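Local coordinates for uncharacterized protein (PDB 4H0A) that is of unknown function but combines a CAP-associated N-terminal region with a domain of the cysteine-rich secretory protein (CAP) family, at residues V91-V102 with L167-M176; T213-L222 with R298-M307. All coordinates share one frame; numbering follows the deposited sequence.

Contact 1 (V91-V102 with L167-M176). With EDO (1,2-ethanediol), chain C.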
loop_
_atom_site.group_PDB
_atom_site.type_symbol
_atom_site.label_atom_id
_atom_site.label_comp_id
_atom_site.label_asym_id
_atom_site.label_seq_id
_atom_site.Cartn_x
_atom_site.Cartn_y
_atom_site.Cartn_z
ATOM N N VAL A 91 -2.345 -7.258 13.970
ATOM C CA VAL A 91 -3.687 -6.822 13.539
ATOM C C VAL A 91 -3.776 -6.717 12.010
ATOM O O VAL A 91 -4.874 -6.534 11.488
ATOM C CB VAL A 91 -4.115 -5.489 14.194
ATOM C CG1 VAL A 91 -4.221 -5.634 15.712
ATOM C CG2 VAL A 91 -3.172 -4.346 13.827
ATOM N N SER A 92 -2.640 -6.790 11.296
ATOM C CA SER A 92 -2.651 -6.676 9.848
ATOM C C SER A 92 -1.390 -7.231 9.250
ATOM O O SER A 92 -0.325 -7.104 9.859
ATOM C CB SER A 92 -2.781 -5.212 9.448
ATOM O OG SER A 92 -2.759 -5.051 8.043
ATOM N N VAL A 93 -1.503 -7.824 8.048
ATOM C CA VAL A 93 -0.350 -8.326 7.303
ATOM C C VAL A 93 -0.550 -8.022 5.836
ATOM O O VAL A 93 -1.450 -8.594 5.225
ATOM C CB VAL A 93 -0.058 -9.841 7.495
ATOM C CG1 VAL A 93 1.197 -10.249 6.700
ATOM C CG2 VAL A 93 0.114 -10.190 8.970
ATOM N N TYR A 94 0.278 -7.139 5.271
ATOM C CA TYR A 94 0.306 -6.892 3.831
ATOM C C TYR A 94 1.325 -7.890 3.283
ATOM O O TYR A 94 2.427 -7.938 3.818
ATOM C CB TYR A 94 0.696 -5.432 3.528
ATOM C CG TYR A 94 1.016 -5.208 2.067
ATOM C CD1 TYR A 94 0.004 -5.029 1.131
ATOM C CD2 TYR A 94 2.327 -5.282 1.605
ATOM C CE1 TYR A 94 0.292 -4.869 -0.224
ATOM C CE2 TYR A 94 2.624 -5.150 0.253
ATOM C CZ TYR A 94 1.604 -4.945 -0.658
ATOM O OH TYR A 94 1.912 -4.816 -1.985
ATOM N N ALA A 95 0.978 -8.710 2.284
ATOM C CA ALA A 95 1.927 -9.707 1.773
ATOM C C ALA A 95 1.982 -9.717 0.273
ATOM O O ALA A 95 0.946 -9.642 -0.379
ATOM C CB ALA A 95 1.530 -11.095 2.262
ATOM N N THR A 96 3.184 -9.863 -0.291
ATOM C CA THR A 96 3.337 -10.013 -1.738
ATOM C C THR A 96 4.648 -10.741 -2.016
ATOM O O THR A 96 5.446 -10.936 -1.101
ATOM C CB THR A 96 3.244 -8.656 -2.458
ATOM O OG1 THR A 96 3.135 -8.893 -3.870
ATOM C CG2 THR A 96 4.418 -7.724 -2.156
ATOM N N GLY A 97 4.843 -11.147 -3.256
ATOM C CA GLY A 97 6.074 -11.808 -3.681
ATOM C C GLY A 97 5.842 -13.127 -4.385
ATOM O O GLY A 97 4.708 -13.601 -4.492
ATOM N N GLU A 98 6.945 -13.740 -4.832
ATOM C CA GLU A 98 6.912 -15.007 -5.560
ATOM C C GLU A 98 6.526 -16.199 -4.682
ATOM O O GLU A 98 5.994 -17.171 -5.219
ATOM C CB GLU A 98 8.291 -15.292 -6.207
ATOM N N LYS A 99 6.844 -16.172 -3.373
ATOM C CA LYS A 99 6.573 -17.308 -2.487
ATOM C C LYS A 99 5.998 -16.843 -1.148
ATOM O O LYS A 99 6.698 -16.818 -0.137
ATOM C CB LYS A 99 7.877 -18.125 -2.277
ATOM C CG LYS A 99 7.736 -19.457 -1.522
ATOM C CD LYS A 99 7.021 -20.527 -2.321
ATOM C CE LYS A 99 7.014 -21.857 -1.605
ATOM N NZ LYS A 99 6.150 -22.855 -2.294
ATOM N N VAL A 100 4.726 -16.445 -1.158
ATOM C CA VAL A 100 3.986 -16.087 0.049
ATOM C C VAL A 100 2.722 -16.922 0.046
ATOM O O VAL A 100 2.176 -17.222 -1.018
ATOM C CB VAL A 100 3.678 -14.572 0.239
ATOM C CG1 VAL A 100 4.961 -13.767 0.390
ATOM C CG2 VAL A 100 2.797 -14.010 -0.878
ATOM N N ASN A 101 2.268 -17.306 1.229
ATOM C CA ASN A 101 1.062 -18.090 1.384
ATOM C C ASN A 101 -0.050 -17.140 1.847
ATOM O O ASN A 101 -0.092 -16.755 3.015
ATOM C CB ASN A 101 1.323 -19.226 2.364
ATOM C CG ASN A 101 0.184 -20.197 2.483
ATOM O OD1 ASN A 101 -0.976 -19.879 2.209
ATOM N ND2 ASN A 101 0.476 -21.403 2.927
ATOM N N VAL A 102 -0.934 -16.753 0.910
ATOM C CA VAL A 102 -2.069 -15.857 1.186
ATOM C C VAL A 102 -3.379 -16.658 1.008
ATOM O O VAL A 102 -4.392 -16.105 0.569
ATOM C CB VAL A 102 -2.026 -14.559 0.319
ATOM C CG1 VAL A 102 -0.932 -13.614 0.819
ATOM C CG2 VAL A 102 -1.843 -14.861 -1.173
ATOM N N LEU A 167 -2.207 -9.253 -7.132
ATOM C CA LEU A 167 -0.874 -8.684 -6.934
ATOM C C LEU A 167 -0.390 -8.849 -5.513
ATOM O O LEU A 167 0.800 -9.067 -5.272
ATOM C CB LEU A 167 -0.905 -7.183 -7.256
ATOM C CG LEU A 167 -1.307 -6.805 -8.682
ATOM C CD1 LEU A 167 -1.653 -5.334 -8.756
ATOM C CD2 LEU A 167 -0.205 -7.170 -9.675
ATOM N N SER A 168 -1.298 -8.663 -4.562
ATOM C CA SER A 168 -0.963 -8.694 -3.147
ATOM C C SER A 168 -2.232 -8.876 -2.333
ATOM O O SER A 168 -3.332 -8.704 -2.863
ATOM C CB SER A 168 -0.268 -7.384 -2.769
ATOM O OG SER A 168 -1.037 -6.252 -3.140
ATOM N N VAL A 169 -2.092 -9.272 -1.070
ATOM C CA VAL A 169 -3.239 -9.440 -0.172
ATOM C C VAL A 169 -2.898 -8.832 1.169
ATOM O O VAL A 169 -1.776 -9.008 1.650
ATOM C CB VAL A 169 -3.658 -10.924 0.004
ATOM C CG1 VAL A 169 -4.867 -11.047 0.940
ATOM C CG2 VAL A 169 -3.940 -11.585 -1.345
ATOM N N ARG A 170 -3.858 -8.137 1.786
ATOM C CA ARG A 170 -3.688 -7.635 3.138
ATOM C C ARG A 170 -4.760 -8.252 3.993
ATOM O O ARG A 170 -5.939 -8.002 3.740
ATOM C CB ARG A 170 -3.734 -6.099 3.240
ATOM C CG ARG A 170 -3.768 -5.610 4.711
ATOM C CD ARG A 170 -3.253 -4.201 4.865
ATOM N NE ARG A 170 -4.110 -3.236 4.180
ATOM C CZ ARG A 170 -3.782 -1.968 3.950
ATOM N NH1 ARG A 170 -2.618 -1.485 4.375
ATOM N NH2 ARG A 170 -4.620 -1.168 3.306
ATOM N N PHE A 171 -4.371 -9.091 4.972
ATOM C CA PHE A 171 -5.323 -9.648 5.934
ATOM C C PHE A 171 -5.322 -8.700 7.112
ATOM O O PHE A 171 -4.235 -8.315 7.551
ATOM C CB PHE A 171 -4.950 -11.069 6.350
ATOM C CG PHE A 171 -5.228 -12.103 5.286
ATOM C CD1 PHE A 171 -4.253 -12.453 4.367
ATOM C CD2 PHE A 171 -6.443 -12.782 5.253
ATOM C CE1 PHE A 171 -4.495 -13.442 3.415
ATOM C CE2 PHE A 171 -6.682 -13.769 4.301
ATOM C CZ PHE A 171 -5.709 -14.091 3.385
ATOM N N LEU A 172 -6.495 -8.290 7.616
ATOM C CA LEU A 172 -6.525 -7.342 8.732
ATOM C C LEU A 172 -7.820 -7.421 9.532
ATOM O O LEU A 172 -8.824 -7.949 9.060
ATOM C CB LEU A 172 -6.292 -5.892 8.241
ATOM C CG LEU A 172 -7.432 -5.148 7.498
ATOM C CD1 LEU A 172 -6.960 -3.765 7.071
ATOM C CD2 LEU A 172 -7.916 -5.919 6.262
ATOM N N THR A 173 -7.776 -6.891 10.761
ATOM C CA THR A 173 -8.944 -6.874 11.636
ATOM C C THR A 173 -9.847 -5.707 11.285
ATOM O O THR A 173 -9.421 -4.756 10.630
ATOM C CB THR A 173 -8.528 -6.779 13.107
ATOM O OG1 THR A 173 -7.904 -5.515 13.325
ATOM C CG2 THR A 173 -7.597 -7.909 13.526
ATOM N N LYS A 174 -11.086 -5.760 11.760
ATOM C CA LYS A 174 -12.036 -4.669 11.567
ATOM C C LYS A 174 -11.539 -3.331 12.196
ATOM O O LYS A 174 -11.789 -2.269 11.623
ATOM C CB LYS A 174 -13.411 -5.042 12.134
ATOM C CG LYS A 174 -13.466 -5.359 13.623
ATOM C CD LYS A 174 -14.853 -5.949 13.971
ATOM C CE LYS A 174 -14.944 -6.407 15.404
ATOM N NZ LYS A 174 -15.001 -5.275 16.358
ATOM N N GLU A 175 -10.769 -3.372 13.298
ATOM C CA GLU A 175 -10.300 -2.105 13.900
ATOM C C GLU A 175 -9.205 -1.508 13.031
ATOM O O GLU A 175 -9.216 -0.293 12.862
ATOM C CB GLU A 175 -9.891 -2.152 15.395
ATOM C CG GLU A 175 -9.597 -3.505 16.000
ATOM C CD GLU A 175 -10.757 -4.464 16.190
ATOM O OE1 GLU A 175 -11.785 -4.071 16.788
ATOM O OE2 GLU A 175 -10.649 -5.608 15.692
HETATM N N MSE A 176 -8.336 -2.328 12.377
HETATM C CA MSE A 176 -7.348 -1.751 11.461
HETATM C C MSE A 176 -8.066 -1.167 10.251
HETATM O O MSE A 176 -7.713 -0.089 9.783
HETATM C CB MSE A 176 -6.307 -2.804 10.995
HETATM C CG MSE A 176 -5.237 -2.232 10.075
HETATM SE SE MSE A 176 -3.911 -1.279 11.114
HETATM C CE MSE A 176 -4.376 0.464 10.814
HETATM C C1 EDO C . 0.566 -1.463 5.762
HETATM O O1 EDO C . -0.207 -2.647 5.667
HETATM C C2 EDO C . 0.284 -0.923 7.188
HETATM O O2 EDO C . 0.955 0.297 7.399
HETATM O O HOH W 1 0.221 -3.707 -3.851
#
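T96 OG1 donates to L167 O at 2.7 Å, in the carbonyl plane. The hydroxyl sits anti to the backbone N (chi1 -169°), which brings it across to the partner strand just past the last backbone bridge. From here strands 91-96 and 167-172 run antiparallel: V169 and A95 form one hydrogen-bonded pair, F171 and V93 the next, with V93 N reaching F171 O at 2.8 Å. T173 N adds a bond to V91 O, and T173, the N-cap of the helix that follows, takes a weak capping bond from M176 N on its OG1. Between these pairs R170 CA makes a CA-H...O contact with V93 O (3.2 Å).

S92, Y94, R170 and L172 share one face. S92 OG lies 3.3 Å from R170 CD, touching the aliphatic stem of the arginine. Beyond it the chain bends at chi3 (65°), and NH1 donates to O1 of a 1,2-ethanediol, probably from the crystallisation liquor, at 3.0 Å, while D281 forms a salt bridge with NH1 and Q156 accepts from NE. The Y94 ring extends the other way, to S168: CE1 is 3.6 Å from S168 CB, and one water bonds both Y94 OH and S168 OG.

The side chains of the other face are apolar. V102, returning after the turn, lays its CB and methyls against V169, with the two CG2 atoms 3.9 Å apart, and V102 O lies in plane at the edge of the F171 ring. These strands are the middle one, 89-96, and its neighbour 166-172 in the seven-stranded antiparallel sheet of the CAP-associated N-terminal region. The salt bridge to D281 would balance the charge of buried R170, and Q156 helps fix its orientation, while V93, V169, F171 and V102 make the reverse side apolar.

Contact 2 (T213-L222 with R298-M307)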
loop_
_atom_site.group_PDB
_atom_site.type_symbol
_atom_site.label_atom_id
_atom_site.label_comp_id
_atom_site.label_asym_id
_atom_site.label_seq_id
_atom_site.Cartn_x
_atom_site.Cartn_y
_atom_site.Cartn_z
ATOM N N THR A 213 6.840 -0.273 -4.415
ATOM C CA THR A 213 6.987 0.034 -5.848
ATOM C C THR A 213 7.843 -1.039 -6.512
ATOM O O THR A 213 7.489 -1.524 -7.583
ATOM C CB THR A 213 7.608 1.423 -6.051
ATOM O OG1 THR A 213 6.655 2.400 -5.646
ATOM C CG2 THR A 213 8.054 1.672 -7.508
ATOM N N ASN A 214 8.961 -1.414 -5.879
ATOM C CA ASN A 214 9.858 -2.420 -6.440
ATOM C C ASN A 214 9.240 -3.829 -6.371
ATOM O O ASN A 214 9.491 -4.611 -7.277
ATOM C CB ASN A 214 11.251 -2.360 -5.785
ATOM C CG ASN A 214 12.106 -1.243 -6.361
ATOM O OD1 ASN A 214 11.889 -0.782 -7.493
ATOM N ND2 ASN A 214 13.106 -0.774 -5.614
ATOM N N GLU A 215 8.400 -4.139 -5.371
ATOM C CA GLU A 215 7.702 -5.438 -5.349
ATOM C C GLU A 215 6.741 -5.546 -6.527
ATOM O O GLU A 215 6.679 -6.597 -7.162
ATOM C CB GLU A 215 6.918 -5.641 -4.034
ATOM C CG GLU A 215 7.794 -5.870 -2.815
ATOM C CD GLU A 215 8.736 -7.054 -2.913
ATOM O OE1 GLU A 215 8.309 -8.125 -3.402
ATOM O OE2 GLU A 215 9.914 -6.898 -2.523
HETATM N N MSE A 216 6.034 -4.447 -6.858
HETATM C CA MSE A 216 5.105 -4.424 -7.997
HETATM C C MSE A 216 5.877 -4.590 -9.297
HETATM O O MSE A 216 5.453 -5.351 -10.171
HETATM C CB MSE A 216 4.287 -3.121 -8.011
HETATM C CG MSE A 216 3.345 -2.968 -6.816
HETATM SE SE MSE A 216 1.973 -4.333 -6.742
HETATM C CE MSE A 216 2.853 -5.605 -5.386
ATOM N N ARG A 217 7.037 -3.921 -9.410
ATOM C CA ARG A 217 7.896 -4.070 -10.590
ATOM C C ARG A 217 8.413 -5.515 -10.718
ATOM O O ARG A 217 8.416 -6.059 -11.827
ATOM C CB ARG A 217 9.079 -3.083 -10.516
ATOM C CG ARG A 217 8.668 -1.633 -10.768
ATOM C CD ARG A 217 9.861 -0.710 -10.692
ATOM N NE ARG A 217 10.809 -0.956 -11.784
ATOM C CZ ARG A 217 10.710 -0.465 -13.021
ATOM N NH1 ARG A 217 9.687 0.316 -13.358
ATOM N NH2 ARG A 217 11.632 -0.755 -13.933
ATOM N N LYS A 218 8.840 -6.142 -9.593
ATOM C CA LYS A 218 9.342 -7.528 -9.619
ATOM C C LYS A 218 8.260 -8.514 -10.079
ATOM O O LYS A 218 8.590 -9.437 -10.816
ATOM C CB LYS A 218 9.914 -7.970 -8.255
ATOM C CG LYS A 218 11.329 -7.451 -7.998
ATOM C CD LYS A 218 11.935 -7.983 -6.698
ATOM C CE LYS A 218 11.254 -7.460 -5.453
ATOM N NZ LYS A 218 12.022 -7.810 -4.224
ATOM N N LEU A 219 6.972 -8.308 -9.714
ATOM C CA LEU A 219 5.907 -9.212 -10.183
ATOM C C LEU A 219 5.758 -9.198 -11.706
ATOM O O LEU A 219 5.351 -10.217 -12.272
ATOM C CB LEU A 219 4.541 -8.863 -9.566
ATOM C CG LEU A 219 4.377 -9.129 -8.082
ATOM C CD1 LEU A 219 3.044 -8.594 -7.599
ATOM C CD2 LEU A 219 4.490 -10.614 -7.770
ATOM N N LYS A 220 6.073 -8.062 -12.366
ATOM C CA LYS A 220 5.993 -7.945 -13.828
ATOM C C LYS A 220 7.341 -8.242 -14.519
ATOM O O LYS A 220 7.466 -7.996 -15.720
ATOM C CB LYS A 220 5.505 -6.543 -14.224
ATOM C CG LYS A 220 4.229 -6.078 -13.504
ATOM C CD LYS A 220 3.066 -7.071 -13.576
ATOM C CE LYS A 220 1.796 -6.503 -12.970
ATOM N NZ LYS A 220 1.024 -5.663 -13.920
ATOM N N GLY A 221 8.313 -8.804 -13.800
ATOM C CA GLY A 221 9.613 -9.141 -14.374
ATOM C C GLY A 221 10.505 -7.960 -14.709
ATOM O O GLY A 221 11.443 -8.113 -15.493
ATOM N N LEU A 222 10.239 -6.779 -14.112
ATOM C CA LEU A 222 11.028 -5.563 -14.340
ATOM C C LEU A 222 12.127 -5.435 -13.314
ATOM O O LEU A 222 11.996 -5.954 -12.202
ATOM C CB LEU A 222 10.141 -4.315 -14.261
ATOM C CG LEU A 222 8.980 -4.236 -15.236
ATOM C CD1 LEU A 222 8.035 -3.131 -14.848
ATOM C CD2 LEU A 222 9.477 -4.040 -16.652
ATOM N N ARG A 298 4.054 4.659 -15.428
ATOM C CA ARG A 298 5.292 5.189 -14.847
ATOM C C ARG A 298 5.906 4.186 -13.865
ATOM O O ARG A 298 7.111 3.944 -13.931
ATOM C CB ARG A 298 5.050 6.535 -14.142
ATOM C CG ARG A 298 4.764 7.672 -15.116
ATOM C CD ARG A 298 3.950 8.770 -14.469
ATOM N NE ARG A 298 3.591 9.828 -15.411
ATOM C CZ ARG A 298 2.716 10.802 -15.167
ATOM N NH1 ARG A 298 2.087 10.867 -13.992
ATOM N NH2 ARG A 298 2.446 11.709 -16.099
ATOM N N LEU A 299 5.089 3.603 -12.959
ATOM C CA LEU A 299 5.575 2.600 -11.993
ATOM C C LEU A 299 6.194 1.395 -12.692
ATOM O O LEU A 299 7.221 0.893 -12.252
ATOM C CB LEU A 299 4.436 2.083 -11.093
ATOM C CG LEU A 299 3.971 2.956 -9.939
ATOM C CD1 LEU A 299 2.676 2.421 -9.368
ATOM C CD2 LEU A 299 5.014 3.029 -8.844
ATOM N N LEU A 300 5.552 0.925 -13.771
ATOM C CA LEU A 300 5.987 -0.257 -14.519
ATOM C C LEU A 300 6.735 0.093 -15.809
ATOM O O LEU A 300 6.749 -0.713 -16.739
ATOM C CB LEU A 300 4.750 -1.104 -14.863
ATOM C CG LEU A 300 3.810 -1.413 -13.699
ATOM C CD1 LEU A 300 2.595 -2.161 -14.189
ATOM C CD2 LEU A 300 4.536 -2.182 -12.593
ATOM N N ASN A 301 7.397 1.253 -15.858
ATOM C CA ASN A 301 8.143 1.642 -17.046
ATOM C C ASN A 301 9.480 0.901 -17.074
ATOM O O ASN A 301 10.272 1.035 -16.141
ATOM C CB ASN A 301 8.374 3.145 -17.055
ATOM C CG ASN A 301 8.650 3.690 -18.421
ATOM O OD1 ASN A 301 9.357 3.072 -19.218
ATOM N ND2 ASN A 301 8.123 4.869 -18.717
ATOM N N SER A 302 9.737 0.126 -18.135
ATOM C CA SER A 302 10.993 -0.612 -18.264
ATOM C C SER A 302 12.199 0.315 -18.487
ATOM O O SER A 302 13.319 -0.086 -18.179
ATOM C CB SER A 302 10.907 -1.607 -19.418
ATOM O OG SER A 302 10.569 -0.959 -20.635
ATOM N N LYS A 303 11.985 1.534 -19.022
ATOM C CA LYS A 303 13.089 2.452 -19.315
ATOM C C LYS A 303 13.649 3.133 -18.051
ATOM O O LYS A 303 14.849 3.402 -18.022
ATOM C CB LYS A 303 12.672 3.514 -20.355
ATOM N N TYR A 304 12.823 3.399 -17.016
ATOM C CA TYR A 304 13.339 4.044 -15.798
ATOM C C TYR A 304 14.262 3.109 -15.019
ATOM O O TYR A 304 14.033 1.899 -14.986
ATOM C CB TYR A 304 12.208 4.518 -14.864
ATOM C CG TYR A 304 11.238 5.509 -15.466
ATOM C CD1 TYR A 304 11.683 6.562 -16.257
ATOM C CD2 TYR A 304 9.884 5.464 -15.154
ATOM C CE1 TYR A 304 10.793 7.490 -16.791
ATOM C CE2 TYR A 304 8.984 6.379 -15.690
ATOM C CZ TYR A 304 9.442 7.397 -16.504
ATOM O OH TYR A 304 8.571 8.310 -17.047
ATOM N N ASP A 305 15.328 3.672 -14.432
ATOM C CA ASP A 305 16.277 2.907 -13.617
ATOM C C ASP A 305 16.497 3.529 -12.220
ATOM O O ASP A 305 17.142 2.886 -11.399
ATOM C CB ASP A 305 17.625 2.728 -14.342
ATOM C CG ASP A 305 18.101 3.919 -15.142
ATOM O OD1 ASP A 305 17.904 5.063 -14.678
ATOM O OD2 ASP A 305 18.641 3.710 -16.247
ATOM N N GLU A 306 15.941 4.733 -11.929
ATOM C CA GLU A 306 16.098 5.391 -10.633
ATOM C C GLU A 306 14.821 6.072 -10.198
ATOM O O GLU A 306 13.983 6.426 -11.035
ATOM C CB GLU A 306 17.207 6.449 -10.689
ATOM C CG GLU A 306 18.591 5.888 -10.946
ATOM C CD GLU A 306 19.700 6.923 -10.950
ATOM O OE1 GLU A 306 19.412 8.121 -10.722
ATOM O OE2 GLU A 306 20.864 6.532 -11.195
HETATM N N MSE A 307 14.703 6.301 -8.892
HETATM C CA MSE A 307 13.562 6.994 -8.314
HETATM C C MSE A 307 13.966 7.708 -7.026
HETATM O O MSE A 307 14.981 7.385 -6.413
HETATM C CB MSE A 307 12.402 6.014 -8.043
HETATM C CG MSE A 307 12.696 5.001 -6.934
HETATM SE SE MSE A 307 11.209 3.763 -6.621
HETATM C CE MSE A 307 12.239 2.538 -5.539
#
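R217 leaves helix 201-219 with CG anti to its own carbonyl carbon (chi1 -73°), and from CB outward its side chain follows the loop after helix 293-299. CG passes 3.3 Å from L299 O and CD runs alongside the same oxygen. A bend at chi3 (67°) then turns the guanidinium, whose NE donates to K223 O. NH1 bonds L299 O at 2.8 Å and N301 O at 2.9 Å, both near the guanidinium plane. NH2 also donates to N301 O, at 3.2 Å; both nitrogens approach that oxygen from one face of its carbonyl plane. L222 CB lies over one face of the guanidinium, toward its rim.

This joins two helix ends of the CAP domain: helix 201-219 stops in a Schellman motif with G221 as C-prime residue, and the chain after helix 293-299 makes an Asx turn, N301 OD1 accepting from K303 N, before entering strand 306-312 of the central sheet.

On the side toward the sheet, T213 CG2 meets L299 CD2 at 3.6 Å, the two side chains crossing at about a right angle, and also touches the selenium of selenomethionine M307. The extended M307 chain ends with CE 3.4 Å from N214 ND2, while N214 OD1 accepts from L225 N. At the outer side, L222 CD1 sits against the L300 backbone, 3.3 Å from L300 O, and also touches CB; the stem of K220 crosses L300 CD2 on its way to a salt bridge with D160.

Overall arrangement
Contact 1 is buried in the CAP-associated N-terminal region, whereas contact 2 is partly buried in the CAP domain and lies farther from the chain centre. One pairs neighbouring strands of a single sheet, relying on regular backbone bonds; the other joins a helix to a loop and the start of a strand, with one arginine supplying the bonds across it. Their centres are about 21 Å apart, yet they touch where the two regions meet: Y94 and T96 pack against M216, and L167 and T96 against L219. The helix 282-290 lies beside both, meeting Y94, L167 and R170 of contact 1 and T213, M216 and L299 of contact 2.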